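Local coordinates for 5-carboxymethyl-2-hydroxymuconate delta-isomerase (Mycobacterium smegmatis, PDB 4PFZ), which probably acts as a metal-binding enzyme of the fumarylacetoacetate hydrolase family, with a tentatively assigned isomerase or acetylpyruvate hydrolase activity, at residues 61-66 / 204-209; 147-152 / 157-162; 208-211 / 215-218; 238-241 / 247-250. One frame throughout, in Å; residues are numbered along the deposited sequence.

Contact 1: residues 61-66 / 204-209; sequences IAVGKN and GRLVEW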
loop_
_atom_site.group_PDB
_atom_site.type_symbol
_atom_site.label_atom_id
_atom_site.label_comp_id
_atom_site.label_asym_id
_atom_site.label_seq_id
_atom_site.Cartn_x
_atom_site.Cartn_y
_atom_site.Cartn_z
ATOM N N ILE B 61 -6.093 4.119 0.922
ATOM C CA ILE B 61 -6.009 4.617 2.287
ATOM C C ILE B 61 -7.387 4.526 2.914
ATOM O O ILE B 61 -8.391 4.848 2.272
ATOM C CB ILE B 61 -5.526 6.090 2.345
ATOM C CG1 ILE B 61 -4.099 6.184 1.829
ATOM C CG2 ILE B 61 -5.543 6.618 3.772
ATOM C CD1 ILE B 61 -3.993 6.409 0.332
ATOM N N ALA B 62 -7.450 4.094 4.158
ATOM C CA ALA B 62 -8.741 4.059 4.817
ATOM C C ALA B 62 -8.665 4.645 6.211
ATOM O O ALA B 62 -7.599 4.709 6.809
ATOM C CB ALA B 62 -9.263 2.627 4.862
ATOM N N VAL B 63 -9.822 5.050 6.728
ATOM C CA VAL B 63 -9.945 5.508 8.097
ATOM C C VAL B 63 -10.906 4.552 8.807
ATOM O O VAL B 63 -11.738 3.925 8.168
ATOM C CB VAL B 63 -10.434 6.990 8.147
ATOM C CG1 VAL B 63 -11.941 7.087 8.059
ATOM C CG2 VAL B 63 -9.926 7.697 9.396
ATOM N N GLY B 64 -10.775 4.409 10.118
ATOM C CA GLY B 64 -11.661 3.523 10.848
ATOM C C GLY B 64 -12.842 4.250 11.465
ATOM O O GLY B 64 -13.956 4.219 10.935
ATOM N N LYS B 65 -12.600 4.900 12.599
ATOM C CA LYS B 65 -13.658 5.595 13.319
ATOM C C LYS B 65 -13.894 6.971 12.715
ATOM O O LYS B 65 -13.064 7.872 12.862
ATOM C CB LYS B 65 -13.304 5.725 14.803
ATOM N N ASN B 66 -15.019 7.143 12.030
ATOM C CA ASN B 66 -15.289 8.433 11.405
ATOM C C ASN B 66 -16.758 8.835 11.309
ATOM O O ASN B 66 -17.094 9.741 10.556
ATOM C CB ASN B 66 -14.681 8.465 10.002
ATOM C CG ASN B 66 -14.382 9.874 9.537
ATOM O OD1 ASN B 66 -14.031 10.736 10.341
ATOM N ND2 ASN B 66 -14.538 10.122 8.240
ATOM N N GLY B 204 -12.648 16.919 3.037
ATOM C CA GLY B 204 -11.503 17.797 2.913
ATOM C C GLY B 204 -10.474 17.580 4.000
ATOM O O GLY B 204 -9.271 17.634 3.729
ATOM N N ARG B 205 -10.940 17.328 5.221
ATOM C CA ARG B 205 -10.046 17.056 6.345
ATOM C C ARG B 205 -9.273 15.772 6.102
ATOM O O ARG B 205 -8.079 15.697 6.377
ATOM C CB ARG B 205 -10.823 16.952 7.659
ATOM C CG ARG B 205 -9.979 16.504 8.858
ATOM C CD ARG B 205 -8.771 17.416 9.056
ATOM N NE ARG B 205 -8.154 17.245 10.369
ATOM C CZ ARG B 205 -6.912 17.619 10.664
ATOM N NH1 ARG B 205 -6.143 18.174 9.734
ATOM N NH2 ARG B 205 -6.433 17.428 11.888
ATOM N N LEU B 206 -9.951 14.761 5.574
ATOM C CA LEU B 206 -9.290 13.487 5.306
ATOM C C LEU B 206 -8.217 13.630 4.231
ATOM O O LEU B 206 -7.129 13.071 4.358
ATOM C CB LEU B 206 -10.312 12.418 4.895
ATOM C CG LEU B 206 -11.185 11.874 6.029
ATOM C CD1 LEU B 206 -12.224 10.881 5.505
ATOM C CD2 LEU B 206 -10.334 11.226 7.116
ATOM N N VAL B 207 -8.525 14.373 3.173
ATOM C CA VAL B 207 -7.566 14.605 2.095
ATOM C C VAL B 207 -6.409 15.469 2.591
ATOM O O VAL B 207 -5.254 15.249 2.230
ATOM C CB VAL B 207 -8.238 15.277 0.873
ATOM C CG1 VAL B 207 -7.204 15.623 -0.182
ATOM C CG2 VAL B 207 -9.287 14.342 0.288
ATOM N N GLU B 208 -6.728 16.456 3.418
ATOM C CA GLU B 208 -5.691 17.265 4.058
ATOM C C GLU B 208 -4.764 16.420 4.948
ATOM O O GLU B 208 -3.545 16.529 4.861
ATOM C CB GLU B 208 -6.326 18.376 4.879
ATOM C CG GLU B 208 -5.326 19.240 5.624
ATOM C CD GLU B 208 -6.015 20.245 6.518
ATOM O OE1 GLU B 208 -6.140 21.415 6.095
ATOM O OE2 GLU B 208 -6.444 19.859 7.629
ATOM N N TRP B 209 -5.349 15.590 5.805
ATOM C CA TRP B 209 -4.571 14.752 6.715
ATOM C C TRP B 209 -3.695 13.772 5.949
ATOM O O TRP B 209 -2.521 13.583 6.276
ATOM C CB TRP B 209 -5.497 13.988 7.667
ATOM C CG TRP B 209 -4.770 13.192 8.722
ATOM C CD1 TRP B 209 -4.499 11.850 8.704
ATOM C CD2 TRP B 209 -4.222 13.695 9.946
ATOM N NE1 TRP B 209 -3.823 11.490 9.847
ATOM C CE2 TRP B 209 -3.646 12.605 10.626
ATOM C CE3 TRP B 209 -4.172 14.960 10.537
ATOM C CZ2 TRP B 209 -3.010 12.746 11.865
ATOM C CZ3 TRP B 209 -3.544 15.096 11.767
ATOM C CH2 TRP B 209 -2.971 13.995 12.415
#

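Contact 2: residues 147-152 / 157-162; sequences DQQRKD and RAKGHD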
loop_
_atom_site.group_PDB
_atom_site.type_symbol
_atom_site.label_atom_id
_atom_site.label_comp_id
_atom_site.label_asym_id
_atom_site.label_seq_id
_atom_site.Cartn_x
_atom_site.Cartn_y
_atom_site.Cartn_z
ATOM N N ASP B 147 -11.026 -11.081 14.007
ATOM C CA ASP B 147 -10.169 -11.849 14.905
ATOM C C ASP B 147 -8.696 -11.486 14.700
ATOM O O ASP B 147 -7.933 -11.328 15.665
ATOM C CB ASP B 147 -10.380 -13.359 14.704
ATOM C CG ASP B 147 -10.329 -13.778 13.229
ATOM O OD1 ASP B 147 -10.583 -12.926 12.344
ATOM O OD2 ASP B 147 -10.053 -14.969 12.958
ATOM N N GLN B 148 -8.308 -11.355 13.436
ATOM C CA GLN B 148 -6.930 -11.024 13.074
ATOM C C GLN B 148 -6.577 -9.609 13.495
ATOM O O GLN B 148 -5.434 -9.332 13.860
ATOM C CB GLN B 148 -6.715 -11.191 11.567
ATOM C CG GLN B 148 -6.976 -12.616 11.111
ATOM C CD GLN B 148 -6.808 -12.815 9.621
ATOM O OE1 GLN B 148 -6.480 -11.880 8.884
ATOM N NE2 GLN B 148 -7.053 -14.042 9.164
ATOM N N GLN B 149 -7.563 -8.716 13.430
ATOM C CA GLN B 149 -7.387 -7.355 13.915
ATOM C C GLN B 149 -6.955 -7.380 15.374
ATOM O O GLN B 149 -5.978 -6.743 15.757
ATOM C CB GLN B 149 -8.681 -6.552 13.759
ATOM C CG GLN B 149 -8.579 -5.418 12.775
ATOM C CD GLN B 149 -9.864 -4.612 12.675
ATOM O OE1 GLN B 149 -10.899 -5.120 12.243
ATOM N NE2 GLN B 149 -9.801 -3.352 13.077
ATOM N N ARG B 150 -7.669 -8.150 16.187
ATOM C CA ARG B 150 -7.396 -8.181 17.620
ATOM C C ARG B 150 -6.063 -8.860 17.950
ATOM O O ARG B 150 -5.357 -8.444 18.871
ATOM C CB ARG B 150 -8.534 -8.876 18.359
ATOM C CG ARG B 150 -9.345 -7.931 19.237
ATOM C CD ARG B 150 -10.455 -8.658 19.982
ATOM N NE ARG B 150 -11.730 -8.573 19.276
ATOM C CZ ARG B 150 -12.155 -9.463 18.385
ATOM N NH1 ARG B 150 -13.330 -9.296 17.790
ATOM N NH2 ARG B 150 -11.403 -10.517 18.086
ATOM N N LYS B 151 -5.727 -9.902 17.195
ATOM C CA LYS B 151 -4.495 -10.647 17.415
ATOM C C LYS B 151 -3.254 -9.833 17.039
ATOM O O LYS B 151 -2.244 -9.861 17.743
ATOM C CB LYS B 151 -4.515 -11.948 16.610
ATOM C CG LYS B 151 -3.196 -12.723 16.620
ATOM C CD LYS B 151 -3.290 -13.975 15.743
ATOM C CE LYS B 151 -1.938 -14.656 15.569
ATOM N NZ LYS B 151 -1.471 -15.291 16.844
ATOM N N ASP B 152 -3.340 -9.128 15.913
ATOM C CA ASP B 152 -2.184 -8.460 15.313
ATOM C C ASP B 152 -1.889 -7.092 15.903
ATOM O O ASP B 152 -0.739 -6.647 15.892
ATOM C CB ASP B 152 -2.391 -8.298 13.808
ATOM C CG ASP B 152 -2.215 -9.589 13.039
ATOM O OD1 ASP B 152 -2.104 -10.660 13.668
ATOM O OD2 ASP B 152 -2.191 -9.521 11.790
ATOM N N ARG B 157 -3.242 -6.863 8.064
ATOM C CA ARG B 157 -3.520 -8.247 7.635
ATOM C C ARG B 157 -5.018 -8.485 7.581
ATOM O O ARG B 157 -5.549 -8.988 6.573
ATOM C CB ARG B 157 -2.870 -9.292 8.551
ATOM C CG ARG B 157 -3.298 -10.709 8.174
ATOM C CD ARG B 157 -2.446 -11.787 8.842
ATOM N NE ARG B 157 -2.671 -11.883 10.282
ATOM C CZ ARG B 157 -3.239 -12.922 10.885
ATOM N NH1 ARG B 157 -3.391 -12.921 12.205
ATOM N NH2 ARG B 157 -3.657 -13.959 10.172
ATOM N N ALA B 158 -5.696 -8.097 8.652
ATOM C CA ALA B 158 -7.140 -8.303 8.764
ATOM C C ALA B 158 -7.904 -7.698 7.590
ATOM O O ALA B 158 -8.973 -8.197 7.227
ATOM C CB ALA B 158 -7.642 -7.726 10.046
ATOM N N LYS B 159 -7.382 -6.610 7.023
ATOM C CA LYS B 159 -8.101 -5.884 5.996
ATOM C C LYS B 159 -7.436 -6.024 4.639
ATOM O O LYS B 159 -7.869 -5.392 3.672
ATOM C CB LYS B 159 -8.208 -4.407 6.381
ATOM C CG LYS B 159 -8.995 -4.149 7.659
ATOM C CD LYS B 159 -8.790 -2.729 8.126
ATOM C CE LYS B 159 -9.681 -2.348 9.294
ATOM N NZ LYS B 159 -11.109 -2.240 8.893
ATOM N N GLY B 160 -6.412 -6.877 4.570
ATOM C CA GLY B 160 -5.551 -6.923 3.399
ATOM C C GLY B 160 -5.635 -8.155 2.518
ATOM O O GLY B 160 -4.888 -8.271 1.543
ATOM N N HIS B 161 -6.542 -9.072 2.841
ATOM C CA HIS B 161 -6.648 -10.301 2.048
ATOM C C HIS B 161 -7.107 -9.995 0.628
ATOM O O HIS B 161 -7.729 -8.973 0.387
ATOM C CB HIS B 161 -7.612 -11.282 2.715
ATOM C CG HIS B 161 -7.146 -11.756 4.051
ATOM N ND1 HIS B 161 -6.370 -12.884 4.206
ATOM C CD2 HIS B 161 -7.324 -11.248 5.292
ATOM C CE1 HIS B 161 -6.091 -13.053 5.487
ATOM N NE2 HIS B 161 -6.664 -12.077 6.168
ATOM N N ASP B 162 -6.780 -10.868 -0.322
ATOM C CA ASP B 162 -7.325 -10.689 -1.669
ATOM C C ASP B 162 -8.867 -10.665 -1.570
ATOM O O ASP B 162 -9.474 -11.428 -0.791
ATOM C CB ASP B 162 -6.863 -11.806 -2.634
ATOM C CG ASP B 162 -5.360 -11.745 -2.990
ATOM O OD1 ASP B 162 -4.622 -10.821 -2.575
ATOM O OD2 ASP B 162 -4.901 -12.666 -3.706
HETATM O O HOH W 1 -12.659 -3.422 11.409
HETATM O O HOH W 2 -4.523 -7.413 11.280
HETATM O O HOH W 3 -1.317 -6.901 10.259
#

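Contact 3: residues 208-211 / 215-218; sequences EWTS and TLLP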
loop_
_atom_site.group_PDB
_atom_site.type_symbol
_atom_site.label_atom_id
_atom_site.label_comp_id
_atom_site.label_asym_id
_atom_site.label_seq_id
_atom_site.Cartn_x
_atom_site.Cartn_y
_atom_site.Cartn_z
ATOM N N GLU B 208 -6.728 16.456 3.418
ATOM C CA GLU B 208 -5.691 17.265 4.058
ATOM C C GLU B 208 -4.764 16.420 4.948
ATOM O O GLU B 208 -3.545 16.529 4.861
ATOM C CB GLU B 208 -6.326 18.376 4.879
ATOM C CG GLU B 208 -5.326 19.240 5.624
ATOM C CD GLU B 208 -6.015 20.245 6.518
ATOM O OE1 GLU B 208 -6.140 21.415 6.095
ATOM O OE2 GLU B 208 -6.444 19.859 7.629
ATOM N N TRP B 209 -5.349 15.590 5.805
ATOM C CA TRP B 209 -4.571 14.752 6.715
ATOM C C TRP B 209 -3.695 13.772 5.949
ATOM O O TRP B 209 -2.521 13.583 6.276
ATOM C CB TRP B 209 -5.497 13.988 7.667
ATOM C CG TRP B 209 -4.770 13.192 8.722
ATOM C CD1 TRP B 209 -4.499 11.850 8.704
ATOM C CD2 TRP B 209 -4.222 13.695 9.946
ATOM N NE1 TRP B 209 -3.823 11.490 9.847
ATOM C CE2 TRP B 209 -3.646 12.605 10.626
ATOM C CE3 TRP B 209 -4.172 14.960 10.537
ATOM C CZ2 TRP B 209 -3.010 12.746 11.865
ATOM C CZ3 TRP B 209 -3.544 15.096 11.767
ATOM C CH2 TRP B 209 -2.971 13.995 12.415
ATOM N N THR B 210 -4.268 13.165 4.913
ATOM C CA THR B 210 -3.588 12.108 4.185
ATOM C C THR B 210 -2.496 12.647 3.274
ATOM O O THR B 210 -1.399 12.087 3.224
ATOM C CB THR B 210 -4.573 11.277 3.350
ATOM O OG1 THR B 210 -5.589 10.758 4.218
ATOM C CG2 THR B 210 -3.840 10.099 2.667
ATOM N N SER B 211 -2.776 13.738 2.579
ATOM C CA SER B 211 -1.771 14.325 1.695
ATOM C C SER B 211 -0.677 15.084 2.454
ATOM O O SER B 211 0.334 15.446 1.856
ATOM C CB SER B 211 -2.428 15.254 0.673
ATOM O OG SER B 211 -3.047 16.358 1.304
ATOM N N THR B 215 2.393 11.511 -0.626
ATOM C CA THR B 215 2.000 11.949 -1.952
ATOM C C THR B 215 0.829 11.096 -2.434
ATOM O O THR B 215 0.889 9.875 -2.390
ATOM C CB THR B 215 3.190 11.859 -2.960
ATOM O OG1 THR B 215 4.121 12.923 -2.712
ATOM C CG2 THR B 215 2.701 11.967 -4.394
ATOM N N LEU B 216 -0.249 11.755 -2.860
ATOM C CA LEU B 216 -1.393 11.047 -3.434
ATOM C C LEU B 216 -1.360 11.117 -4.959
ATOM O O LEU B 216 -1.133 12.169 -5.531
ATOM C CB LEU B 216 -2.710 11.620 -2.905
ATOM C CG LEU B 216 -2.951 11.479 -1.402
ATOM C CD1 LEU B 216 -4.280 12.129 -0.983
ATOM C CD2 LEU B 216 -2.960 10.022 -1.031
ATOM N N LEU B 217 -1.565 9.970 -5.602
ATOM C CA LEU B 217 -1.487 9.844 -7.058
ATOM C C LEU B 217 -2.860 9.687 -7.661
ATOM O O LEU B 217 -3.762 9.177 -6.986
ATOM C CB LEU B 217 -0.648 8.627 -7.453
ATOM C CG LEU B 217 0.866 8.727 -7.627
ATOM C CD1 LEU B 217 1.514 9.313 -6.414
ATOM C CD2 LEU B 217 1.428 7.338 -7.902
ATOM N N PRO B 218 -3.023 10.096 -8.937
ATOM C CA PRO B 218 -4.283 9.872 -9.651
ATOM C C PRO B 218 -4.696 8.410 -9.558
ATOM O O PRO B 218 -3.880 7.529 -9.838
ATOM C CB PRO B 218 -3.948 10.258 -11.097
ATOM C CG PRO B 218 -2.847 11.261 -10.959
ATOM C CD PRO B 218 -2.029 10.787 -9.789
#

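Contact 4: residues 238-241 / 247-250; sequences TVSI and GTLT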
loop_
_atom_site.group_PDB
_atom_site.type_symbol
_atom_site.label_atom_id
_atom_site.label_comp_id
_atom_site.label_asym_id
_atom_site.label_seq_id
_atom_site.Cartn_x
_atom_site.Cartn_y
_atom_site.Cartn_z
ATOM N N THR B 238 -24.975 -12.163 0.229
ATOM C CA THR B 238 -24.772 -11.090 -0.726
ATOM C C THR B 238 -24.757 -9.793 0.073
ATOM O O THR B 238 -25.641 -9.562 0.898
ATOM C CB THR B 238 -25.880 -11.047 -1.810
ATOM O OG1 THR B 238 -26.001 -12.328 -2.444
ATOM C CG2 THR B 238 -25.549 -10.014 -2.863
ATOM N N VAL B 239 -23.731 -8.973 -0.138
ATOM C CA VAL B 239 -23.635 -7.684 0.533
ATOM C C VAL B 239 -23.839 -6.579 -0.489
ATOM O O VAL B 239 -23.185 -6.571 -1.530
ATOM C CB VAL B 239 -22.273 -7.472 1.219
ATOM C CG1 VAL B 239 -22.296 -6.207 2.088
ATOM C CG2 VAL B 239 -21.888 -8.683 2.044
ATOM N N SER B 240 -24.751 -5.663 -0.193
ATOM C CA SER B 240 -25.025 -4.542 -1.079
ATOM C C SER B 240 -24.911 -3.210 -0.351
ATOM O O SER B 240 -25.607 -2.966 0.633
ATOM C CB SER B 240 -26.405 -4.684 -1.707
ATOM O OG SER B 240 -26.386 -5.700 -2.692
ATOM N N ILE B 241 -24.022 -2.353 -0.844
ATOM C CA ILE B 241 -23.810 -1.044 -0.245
ATOM C C ILE B 241 -24.300 0.024 -1.203
ATOM O O ILE B 241 -23.872 0.083 -2.353
ATOM C CB ILE B 241 -22.325 -0.796 0.087
ATOM C CG1 ILE B 241 -21.799 -1.904 1.007
ATOM C CG2 ILE B 241 -22.152 0.582 0.729
ATOM C CD1 ILE B 241 -20.309 -2.112 0.918
ATOM N N GLY B 247 -24.977 4.964 -6.408
ATOM C CA GLY B 247 -25.623 3.729 -6.827
ATOM C C GLY B 247 -25.383 2.649 -5.799
ATOM O O GLY B 247 -25.298 2.930 -4.605
ATOM N N THR B 248 -25.226 1.412 -6.259
ATOM C CA THR B 248 -25.128 0.285 -5.342
ATOM C C THR B 248 -23.979 -0.638 -5.735
ATOM O O THR B 248 -23.851 -1.011 -6.888
ATOM C CB THR B 248 -26.456 -0.513 -5.312
ATOM O OG1 THR B 248 -27.538 0.361 -4.956
ATOM C CG2 THR B 248 -26.388 -1.650 -4.312
ATOM N N LEU B 249 -23.147 -0.976 -4.758
ATOM C CA LEU B 249 -22.048 -1.926 -4.930
ATOM C C LEU B 249 -22.437 -3.263 -4.307
ATOM O O LEU B 249 -22.658 -3.348 -3.096
ATOM C CB LEU B 249 -20.763 -1.384 -4.296
ATOM C CG LEU B 249 -19.559 -2.327 -4.188
ATOM C CD1 LEU B 249 -19.070 -2.769 -5.560
ATOM C CD2 LEU B 249 -18.448 -1.658 -3.417
ATOM N N THR B 250 -22.527 -4.299 -5.142
ATOM C CA THR B 250 -22.976 -5.625 -4.706
ATOM C C THR B 250 -21.908 -6.704 -4.925
ATOM O O THR B 250 -21.300 -6.768 -5.995
ATOM C CB THR B 250 -24.267 -6.029 -5.459
ATOM O OG1 THR B 250 -25.324 -5.127 -5.106
ATOM C CG2 THR B 250 -24.690 -7.445 -5.113
#

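Contact 1: residues 61-66 / 204-209
Within residues 204-209, Leu-206 alone reaches the 61-66 segment, and its two methyls go to different partners. CD1 comes to rest 3.7 Å from Asn-66 ND2, while CD2 lies 4.2 Å from Val-63 CG2. With CG anti to the carbonyl carbon (chi1 -74°) and CD1 continuing away from CA, both methyls are held toward 61-66. Val-63 and Leu-206 also mark the closest backbone approach, 8.5 Å between their CA atoms, so side chains alone bridge the gap and no hydrogen bond crosses it.

Asn-66 and Leu-206 advance on each other from opposite directions. With CG anti to the backbone N (chi1 -155°), the amide of Asn-66 is swung toward the helix, but its polar ends are engaged elsewhere: OD1 takes the N-H of His-201, and ND2 is bonded to Thr-224 O. These two bonds fix the rotation of the buried amide, and the methyl CD1 of Leu-206 rests against an amide nitrogen whose bonding is met by Thr-224 O. On the helix flank, Arg-205 NH1 forms a salt bridge with Glu-208 OE2 at 2.7 Å, one turn along; the bond is bent, 131° at the hydrogen, and the oxygen is met on its anti side.

Other residues of the helix extend the packing, Val-207 onto Ile-222 and Trp-209 onto Ile-84. Helix 203-213 thus lies against neighbouring strands 84-87, 60-63 and 221-223, a helix-on-sheet packing within the fumarylacetoacetate hydrolase C-terminal fold.

Contact 2: residues 147-152 / 157-162
A buried, largely polar contact joins helix 146-152 to the short, weakly bonded helix that follows it at 156-159, with Gln-148 and Arg-157 at its centre. The Gln-148 amide and the guanidinium of Arg-157 are stacked, their planes 12° apart, with Gln-148 CD 3.4 Å from Arg-157 NH2. Extended beyond CG, the glutamine carries its OE1 on to His-161 NE2, which donates an almost straight bond of 2.7 Å. The oxygen is met on a lone pair, and it sits in the plane of the imidazole ring.

Arg-157 is deposited in two conformers; in the one described, it grips Asp-152 side-on. NE reaches Asp-152 OD2 at 2.8 Å and NH1 reaches Asp-152 OD1 at 3.0 Å, both on the syn side of the carboxylate. A bend at chi3 (70°) turns the guanidinium edge to this acid while one face lies against Gln-148. Beside this, Ala-158 CB lies 3.7 Å from Gln-149 CG. One water accepts from Lys-159 NZ and donates to Gln-149 OE1, although the lysine's stronger partner is Asp-142.

Ala-158 is backbone-bonded to Ala-145 at the end of strand 134-145, tying the second helix back to the sheet. Trp-209 and Val-213, from helix 203-213 of the second subunit, pack on Arg-157 and His-161, placing the helix pair at the dimer interface.

Contact 3: residues 208-211 / 215-218
Ser-211 OG is held by two backbone groups, bonding to Val-207 O one turn back in helix 203-213 and to Val-125 N from a separate loop. Its chi1 of 64° sets the oxygen between the backbone N and the carbonyl carbon, within range of that helix carbonyl. The polar end is thereby engaged away from residues 215-218, and it is CB that faces Leu-216, 4.0 Å from Leu-216 CD1.

Thr-210 divides its two branches in a similar way. OG1 bonds back to Leu-206 O, while CG2, anti to the backbone N, offers a methyl that meets Leu-216 CD2 at 3.8 Å. The side chains of Thr-210 and Leu-216 cross at about a right angle. Leu-216 therefore spreads its methyls over consecutive helix residues, and no hydrogen bond links the segments.

Ile-61 of strand 60-63 touches both Thr-210 and Leu-216, so the leucine is enclosed between helix and strand. The backbone of Leu-216 bonds to Cys-122, Thr-215 OG1 bonds to Asp-162 of the second subunit, and the chain continues from here into strand 221-223.

Contact 4: residues 238-241 / 247-250
Ser-240 OG and Thr-250 OG1 are 2.7 Å apart, a hydroxyl-to-hydroxyl hydrogen bond across a non-hydrogen-bonded antiparallel pair whose CA atoms are only 4.3 Å apart. Both oxygens stand anti to their carbonyl carbons (chi1 -73° and -64°), and the two side chains rise from the same, partly exposed face of the sheet. Next to them the Thr-250 methyl CG2 presses on Thr-238 CG2 at 3.5 Å. The neighbouring hydrogen-bonded pair is held by two backbone bonds: Ile-241 N donates to Leu-249 O at 2.8 Å and Leu-249 N to Ile-241 O at 2.7 Å. Longer, weaker CA-H...O contacts from Ser-240 and Thr-248 reach those same carbonyl oxygens.

These strands form the beta hairpin 238-243/247-255, which supplies two inner strands of a five-stranded mixed sheet between strands 99-101 and 181-186. On the other face, by contrast, Ile-241 and Leu-249 are buried against Ile-139 of strand 134-145, and Ile-241 also packs on Leu-182 and Thr-184.

Toward the hairpin turn the contact slackens. Thr-248 is exposed, its CG2 lies 4.0 Å from Ser-240 CB, and its hydroxyl bonds to Thr-242 OG1. Gly-247 adds little contact and adopts a backbone conformation that by itself calls for glycine.

In the fold
Contacts 1 and 3 both use helix 203-213 and share Glu-208 and Trp-209; they meet through Ile-61. Both are small and buried, made largely by leucine methyls, with no hydrogen bond across either. Contact 2 is also buried but relies on charge, amide and water, and it lies at the subunit interface. There Arg-157 meets Trp-209 of the other copy, so the helix of contacts 1 and 3 in one subunit packs on contact 2 in the other. Contact 4 stands apart, on the opposite side of the chain's centre from contacts 1 and 3: backbone-bonded, partly exposed, and untouched by the second subunit.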